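Local coordinates for protein AvrRxo1-ORF1 (Xanthomonas oryzae pv. oryzicola, PDB 4Z8T) that is a type III effector with a polynucleotide kinase domain of the zeta-toxin type, and probably phosphorylates a substrate in the infected plant cell, at residues L284-I294 with L314-A325. Sequence-based numbering, arbitrary orientation.
Sequences LADKVIDKELI and LEKYSGKSWSAA
One face of the Trp322 indole looks onto Ile289, whose CG1 stands 4.3 Å above the ring plane and offset toward its rim, while the Leu284 carbonyl O meets the ring's rim within its plane, 3.1 Å from Trp322 CD1. Leu293 meets the NE1-CZ2 side of the indole obliquely with both methyls, and the first carbons of Lys287 run alongside the ring before the chain bends back and NZ donates to Val288 O. Over one face of the Tyr317 ring, offset toward the rim, stands Ala325 O. Ile289 is the buried wedge of this example: with CG1 beside its own backbone N (chi1 -60°), CD1 comes within 3.7 Å of Ala325 CB, while CG2 turns to Leu314. Farther along, the side chains of Ile294 and Leu314 run antiparallel, Ile294 CG1 lying 3.7 Å from Leu314 CB, and Ile294 CD1 rests against the Glu315 carboxylate.

The case illustrates how two loops are joined by backbone bonds around a single beta bridge, Val288 with Ser321. Ile289 N donates to Lys320 O at 2.8 Å, and Ile289 O accepts a nearly straight bond from Gly319 N, presented by the type II turn Tyr317-Lys320; at Gly319 (phi 89°) a CB would jam against the preceding carbonyl O. Trp322 N to Lys287 O (2.9 Å) and Ser323 N to Ala285 O tie the first turn of helix 322-331, whose N-cap, Ser321, accepts from Ala324 N through OG. Likewise, Asp290 OD1 caps helix 291-298 at Leu293 N.

The contact thus joins the starts of helices 291-298 and 322-331 to the end of helix 304-315, where Trp322 also packs on Leu193 and Leu197 of helix 189-198 and Tyr210 of helix 210-222, its NE1 weakly hydrogen-bonded to Glu190 OE2.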
ATOM      1  N   LEU A 284      -8.371  -8.950  -3.721  1.00 33.78           N
ATOM      2  CA  LEU A 284      -7.927 -10.079  -2.912  1.00 30.25           C
ATOM      3  C   LEU A 284      -8.917 -11.237  -2.991  1.00 26.63           C
ATOM      4  O   LEU A 284      -8.565 -12.386  -2.728  1.00 24.52           O
ATOM      5  CB  LEU A 284      -7.732  -9.653  -1.456  1.00 29.07           C
ATOM      6  CG  LEU A 284      -7.001 -10.645  -0.551  1.00 25.76           C
ATOM      7  CD1 LEU A 284      -5.557 -10.817  -0.998  1.00 30.44           C
ATOM      8  CD2 LEU A 284      -7.067 -10.199   0.901  1.00 28.55           C
ATOM      9  N   ALA A 285     -10.156 -10.925  -3.356  1.00 27.06           N
ATOM     10  CA  ALA A 285     -11.200 -11.938  -3.472  1.00 25.80           C
ATOM     11  C   ALA A 285     -10.837 -13.004  -4.502  1.00 26.33           C
ATOM     12  O   ALA A 285     -11.196 -14.178  -4.350  1.00 23.86           O
ATOM     13  CB  ALA A 285     -12.520 -11.298  -3.824  1.00 28.99           C
ATOM     14  N   ASP A 286     -10.117 -12.591  -5.543  1.00 27.80           N
ATOM     15  CA  ASP A 286      -9.787 -13.494  -6.650  1.00 29.18           C
ATOM     16  C   ASP A 286      -8.434 -14.196  -6.503  1.00 27.73           C
ATOM     17  O   ASP A 286      -8.101 -15.085  -7.293  1.00 30.68           O
ATOM     18  CB  ASP A 286      -9.849 -12.745  -7.988  1.00 29.59           C
ATOM     19  CG  ASP A 286     -11.242 -12.233  -8.311  1.00 35.17           C
ATOM     20  OD1 ASP A 286     -12.229 -12.922  -7.978  1.00 38.06           O
ATOM     21  OD2 ASP A 286     -11.352 -11.137  -8.901  1.00 42.72           O
ATOM     22  N   LYS A 287      -7.653 -13.799  -5.503  1.00 26.56           N
ATOM     23  CA  LYS A 287      -6.361 -14.428  -5.233  1.00 25.15           C
ATOM     24  C   LYS A 287      -6.519 -15.926  -4.943  1.00 26.36           C
ATOM     25  O   LYS A 287      -7.336 -16.327  -4.106  1.00 23.78           O
ATOM     26  CB  LYS A 287      -5.674 -13.735  -4.053  1.00 26.34           C
ATOM     27  CG  LYS A 287      -4.337 -14.322  -3.675  1.00 31.60           C
ATOM     28  CD  LYS A 287      -3.354 -14.211  -4.828  1.00 36.48           C
ATOM     29  CE  LYS A 287      -2.023 -14.876  -4.505  1.00 40.31           C
ATOM     30  NZ  LYS A 287      -2.139 -16.357  -4.377  1.00 38.28           N
ATOM     31  N   VAL A 288      -5.742 -16.754  -5.636  1.00 25.73           N
ATOM     32  CA  VAL A 288      -5.860 -18.198  -5.475  1.00 27.55           C
ATOM     33  C   VAL A 288      -4.979 -18.736  -4.356  1.00 25.43           C
ATOM     34  O   VAL A 288      -3.794 -18.408  -4.261  1.00 28.41           O
ATOM     35  CB  VAL A 288      -5.543 -18.933  -6.800  1.00 26.57           C
ATOM     36  CG1 VAL A 288      -5.394 -20.434  -6.563  1.00 30.05           C
ATOM     37  CG2 VAL A 288      -6.640 -18.666  -7.807  1.00 27.95           C
ATOM     38  N   ILE A 289      -5.567 -19.568  -3.503  1.00 24.41           N
ATOM     39  CA  ILE A 289      -4.804 -20.243  -2.469  1.00 22.90           C
ATOM     40  C   ILE A 289      -3.942 -21.325  -3.113  1.00 28.65           C
ATOM     41  O   ILE A 289      -4.440 -22.416  -3.428  1.00 31.89           O
ATOM     42  CB  ILE A 289      -5.734 -20.870  -1.429  1.00 25.98           C
ATOM     43  CG1 ILE A 289      -6.586 -19.785  -0.771  1.00 25.93           C
ATOM     44  CG2 ILE A 289      -4.945 -21.633  -0.374  1.00 27.28           C
ATOM     45  CD1 ILE A 289      -7.717 -20.355   0.094  1.00 22.90           C
ATOM     46  N   ASP A 290      -2.665 -21.014  -3.320  1.00 28.11           N
ATOM     47  CA  ASP A 290      -1.720 -21.974  -3.905  1.00 30.49           C
ATOM     48  C   ASP A 290      -0.603 -22.325  -2.928  1.00 30.13           C
ATOM     49  O   ASP A 290      -0.584 -21.825  -1.803  1.00 27.85           O
ATOM     50  CB  ASP A 290      -1.146 -21.471  -5.243  1.00 32.73           C
ATOM     51  CG  ASP A 290      -0.430 -20.121  -5.129  1.00 36.53           C
ATOM     52  OD1 ASP A 290      -0.162 -19.641  -4.010  1.00 33.31           O
ATOM     53  OD2 ASP A 290      -0.104 -19.531  -6.186  1.00 36.73           O
ATOM     54  N   LYS A 291       0.317 -23.196  -3.347  1.00 29.95           N
ATOM     55  CA  LYS A 291       1.427 -23.589  -2.481  1.00 29.26           C
ATOM     56  C   LYS A 291       2.189 -22.364  -1.985  1.00 30.66           C
ATOM     57  O   LYS A 291       2.572 -22.286  -0.817  1.00 27.11           O
ATOM     58  CB  LYS A 291       2.392 -24.530  -3.215  1.00 29.47           C
ATOM     59  CG  LYS A 291       3.568 -24.999  -2.359  1.00 34.39           C
ATOM     60  CD  LYS A 291       4.690 -25.573  -3.218  1.00 37.47           C
ATOM     61  CE  LYS A 291       5.798 -26.197  -2.371  1.00 37.27           C
ATOM     62  NZ  LYS A 291       6.479 -25.231  -1.472  1.00 39.99           N
ATOM     63  N   GLU A 292       2.397 -21.405  -2.880  1.00 29.88           N
ATOM     64  CA  GLU A 292       3.156 -20.212  -2.537  1.00 32.28           C
ATOM     65  C   GLU A 292       2.477 -19.425  -1.424  1.00 31.09           C
ATOM     66  O   GLU A 292       3.121 -19.062  -0.438  1.00 32.31           O
ATOM     67  CB  GLU A 292       3.359 -19.333  -3.771  1.00 37.55           C
ATOM     68  CG  GLU A 292       3.926 -17.947  -3.479  1.00 40.75           C
ATOM     69  CD  GLU A 292       5.033 -17.955  -2.438  1.00 41.15           C
ATOM     70  OE1 GLU A 292       5.940 -18.821  -2.506  1.00 44.20           O
ATOM     71  OE2 GLU A 292       4.985 -17.087  -1.540  1.00 41.48           O
ATOM     72  N   LEU A 293       1.181 -19.178  -1.585  1.00 30.43           N
ATOM     73  CA  LEU A 293       0.407 -18.435  -0.587  1.00 27.58           C
ATOM     74  C   LEU A 293       0.475 -19.127   0.773  1.00 26.67           C
ATOM     75  O   LEU A 293       0.705 -18.475   1.795  1.00 26.82           O
ATOM     76  CB  LEU A 293      -1.049 -18.263  -1.047  1.00 28.93           C
ATOM     77  CG  LEU A 293      -2.029 -17.483  -0.152  1.00 29.66           C
ATOM     78  CD1 LEU A 293      -3.067 -16.753  -0.994  1.00 31.33           C
ATOM     79  CD2 LEU A 293      -2.744 -18.385   0.847  1.00 30.17           C
ATOM     80  N   ILE A 294       0.276 -20.443   0.792  1.00 26.64           N
ATOM     81  CA  ILE A 294       0.342 -21.182   2.048  1.00 22.26           C
ATOM     82  C   ILE A 294       1.739 -21.067   2.658  1.00 26.29           C
ATOM     83  O   ILE A 294       1.876 -20.788   3.842  1.00 28.17           O
ATOM     84  CB  ILE A 294      -0.080 -22.656   1.867  1.00 24.66           C
ATOM     85  CG1 ILE A 294      -1.523 -22.713   1.343  1.00 24.41           C
ATOM     86  CG2 ILE A 294       0.032 -23.400   3.171  1.00 27.40           C
ATOM     87  CD1 ILE A 294      -1.990 -24.107   0.943  1.00 28.14           C
ATOM     88  N   LEU A 314      -6.009 -24.103   5.024  1.00 21.94           N
ATOM     89  CA  LEU A 314      -5.765 -23.595   3.679  1.00 21.92           C
ATOM     90  C   LEU A 314      -5.712 -24.721   2.656  1.00 24.36           C
ATOM     91  O   LEU A 314      -6.243 -24.585   1.561  1.00 26.13           O
ATOM     92  CB  LEU A 314      -4.467 -22.792   3.631  1.00 22.38           C
ATOM     93  CG  LEU A 314      -4.479 -21.451   4.371  1.00 22.88           C
ATOM     94  CD1 LEU A 314      -3.088 -20.845   4.467  1.00 24.98           C
ATOM     95  CD2 LEU A 314      -5.408 -20.500   3.646  1.00 27.37           C
ATOM     96  N   GLU A 315      -5.071 -25.829   3.016  1.00 24.91           N
ATOM     97  CA  GLU A 315      -4.904 -26.936   2.068  1.00 30.23           C
ATOM     98  C   GLU A 315      -6.250 -27.507   1.630  1.00 30.51           C
ATOM     99  O   GLU A 315      -6.398 -27.951   0.484  1.00 29.92           O
ATOM    100  CB  GLU A 315      -4.009 -28.039   2.653  1.00 27.19           C
ATOM    101  CG  GLU A 315      -2.550 -27.641   2.881  1.00 31.38           C
ATOM    102  CD  GLU A 315      -1.718 -27.612   1.605  1.00 37.72           C
ATOM    103  OE1 GLU A 315      -2.262 -27.920   0.521  1.00 39.85           O
ATOM    104  OE2 GLU A 315      -0.510 -27.288   1.689  1.00 40.84           O
ATOM    105  N   LYS A 316      -7.233 -27.459   2.527  1.00 27.59           N
ATOM    106  CA  LYS A 316      -8.580 -27.930   2.221  1.00 27.30           C
ATOM    107  C   LYS A 316      -9.194 -27.173   1.047  1.00 32.30           C
ATOM    108  O   LYS A 316     -10.047 -27.703   0.333  1.00 32.65           O
ATOM    109  CB  LYS A 316      -9.471 -27.851   3.469  1.00 33.12           C
ATOM    110  CG  LYS A 316      -8.981 -28.757   4.594  1.00 36.09           C
ATOM    111  CD  LYS A 316      -9.844 -28.730   5.857  1.00 36.51           C
ATOM    112  CE  LYS A 316      -9.239 -29.653   6.930  1.00 40.12           C
ATOM    113  NZ  LYS A 316      -9.915 -29.558   8.266  1.00 40.81           N
ATOM    114  N   TYR A 317      -8.729 -25.939   0.836  1.00 26.32           N
ATOM    115  CA  TYR A 317      -9.239 -25.092  -0.228  1.00 26.84           C
ATOM    116  C   TYR A 317      -8.158 -24.717  -1.240  1.00 29.06           C
ATOM    117  O   TYR A 317      -8.265 -23.708  -1.934  1.00 27.07           O
ATOM    118  CB  TYR A 317      -9.916 -23.850   0.376  1.00 27.45           C
ATOM    119  CG  TYR A 317     -11.082 -24.236   1.256  1.00 25.77           C
ATOM    120  CD1 TYR A 317     -12.311 -24.558   0.695  1.00 29.22           C
ATOM    121  CD2 TYR A 317     -10.942 -24.331   2.635  1.00 25.12           C
ATOM    122  CE1 TYR A 317     -13.375 -24.934   1.482  1.00 28.83           C
ATOM    123  CE2 TYR A 317     -12.010 -24.711   3.433  1.00 27.72           C
ATOM    124  CZ  TYR A 317     -13.222 -25.007   2.845  1.00 26.83           C
ATOM    125  OH  TYR A 317     -14.287 -25.394   3.624  1.00 29.28           O
ATOM    126  N   SER A 318      -7.129 -25.551  -1.341  1.00 27.11           N
ATOM    127  CA  SER A 318      -6.057 -25.322  -2.305  1.00 28.30           C
ATOM    128  C   SER A 318      -6.636 -25.238  -3.723  1.00 29.63           C
ATOM    129  O   SER A 318      -7.502 -26.036  -4.091  1.00 30.27           O
ATOM    130  CB  SER A 318      -5.022 -26.446  -2.216  1.00 32.64           C
ATOM    131  OG  SER A 318      -3.763 -26.019  -2.706  1.00 41.84           O
ATOM    132  N   GLY A 319      -6.186 -24.257  -4.500  1.00 27.58           N
ATOM    133  CA  GLY A 319      -6.680 -24.064  -5.854  1.00 29.50           C
ATOM    134  C   GLY A 319      -7.893 -23.160  -5.998  1.00 28.93           C
ATOM    135  O   GLY A 319      -8.272 -22.786  -7.115  1.00 31.84           O
ATOM    136  N   LYS A 320      -8.521 -22.822  -4.875  1.00 25.79           N
ATOM    137  CA  LYS A 320      -9.676 -21.935  -4.884  1.00 25.89           C
ATOM    138  C   LYS A 320      -9.265 -20.501  -4.536  1.00 23.02           C
ATOM    139  O   LYS A 320      -8.260 -20.286  -3.847  1.00 24.86           O
ATOM    140  CB  LYS A 320     -10.737 -22.441  -3.899  1.00 25.42           C
ATOM    141  CG  LYS A 320     -11.325 -23.809  -4.264  1.00 31.42           C
ATOM    142  CD  LYS A 320     -12.535 -24.156  -3.390  1.00 35.80           C
ATOM    143  CE  LYS A 320     -13.281 -25.392  -3.910  1.00 41.47           C
ATOM    144  NZ  LYS A 320     -12.418 -26.612  -3.923  1.00 45.06           N
ATOM    145  N   SER A 321     -10.033 -19.531  -5.022  1.00 23.97           N
ATOM    146  CA  SER A 321      -9.807 -18.129  -4.659  1.00 22.97           C
ATOM    147  C   SER A 321     -10.232 -17.937  -3.215  1.00 22.80           C
ATOM    148  O   SER A 321     -10.993 -18.749  -2.689  1.00 21.96           O
ATOM    149  CB  SER A 321     -10.619 -17.189  -5.542  1.00 24.35           C
ATOM    150  OG  SER A 321     -12.017 -17.340  -5.331  1.00 23.15           O
ATOM    151  N   TRP A 322      -9.774 -16.865  -2.573  1.00 21.51           N
ATOM    152  CA  TRP A 322     -10.258 -16.568  -1.223  1.00 20.69           C
ATOM    153  C   TRP A 322     -11.786 -16.521  -1.193  1.00 19.59           C
ATOM    154  O   TRP A 322     -12.412 -17.022  -0.269  1.00 20.85           O
ATOM    155  CB  TRP A 322      -9.729 -15.219  -0.729  1.00 20.37           C
ATOM    156  CG  TRP A 322      -8.329 -15.185  -0.208  1.00 20.11           C
ATOM    157  CD1 TRP A 322      -7.298 -14.413  -0.680  1.00 22.31           C
ATOM    158  CD2 TRP A 322      -7.804 -15.903   0.914  1.00 18.81           C
ATOM    159  NE1 TRP A 322      -6.175 -14.614   0.074  1.00 23.98           N
ATOM    160  CE2 TRP A 322      -6.451 -15.525   1.058  1.00 21.28           C
ATOM    161  CE3 TRP A 322      -8.345 -16.820   1.816  1.00 20.08           C
ATOM    162  CZ2 TRP A 322      -5.634 -16.047   2.055  1.00 23.91           C
ATOM    163  CZ3 TRP A 322      -7.534 -17.336   2.806  1.00 20.63           C
ATOM    164  CH2 TRP A 322      -6.195 -16.948   2.922  1.00 20.79           C
ATOM    165  N   SER A 323     -12.394 -15.903  -2.202  1.00 21.76           N
ATOM    166  CA  SER A 323     -13.844 -15.769  -2.239  1.00 19.54           C
ATOM    167  C   SER A 323     -14.524 -17.131  -2.333  1.00 22.35           C
ATOM    168  O   SER A 323     -15.437 -17.430  -1.576  1.00 21.40           O
ATOM    169  CB  SER A 323     -14.268 -14.889  -3.413  1.00 25.82           C
ATOM    170  OG  SER A 323     -15.672 -14.741  -3.430  1.00 33.12           O
ATOM    171  N   ALA A 324     -14.056 -17.963  -3.254  1.00 21.38           N
ATOM    172  CA  ALA A 324     -14.609 -19.309  -3.403  1.00 24.15           C
ATOM    173  C   ALA A 324     -14.403 -20.173  -2.152  1.00 23.94           C
ATOM    174  O   ALA A 324     -15.295 -20.938  -1.747  1.00 23.49           O
ATOM    175  CB  ALA A 324     -14.013 -19.980  -4.623  1.00 25.29           C
ATOM    176  N   ALA A 325     -13.225 -20.046  -1.548  1.00 20.38           N
ATOM    177  CA  ALA A 325     -12.881 -20.798  -0.344  1.00 19.14           C
ATOM    178  C   ALA A 325     -13.798 -20.429   0.823  1.00 21.91           C
ATOM    179  O   ALA A 325     -14.380 -21.299   1.461  1.00 21.24           O
ATOM    180  CB  ALA A 325     -11.431 -20.540   0.029  1.00 19.96           C
TER
HETATM  181  O   HOH W   1     -13.169 -16.181  -7.435  1.00 39.02           O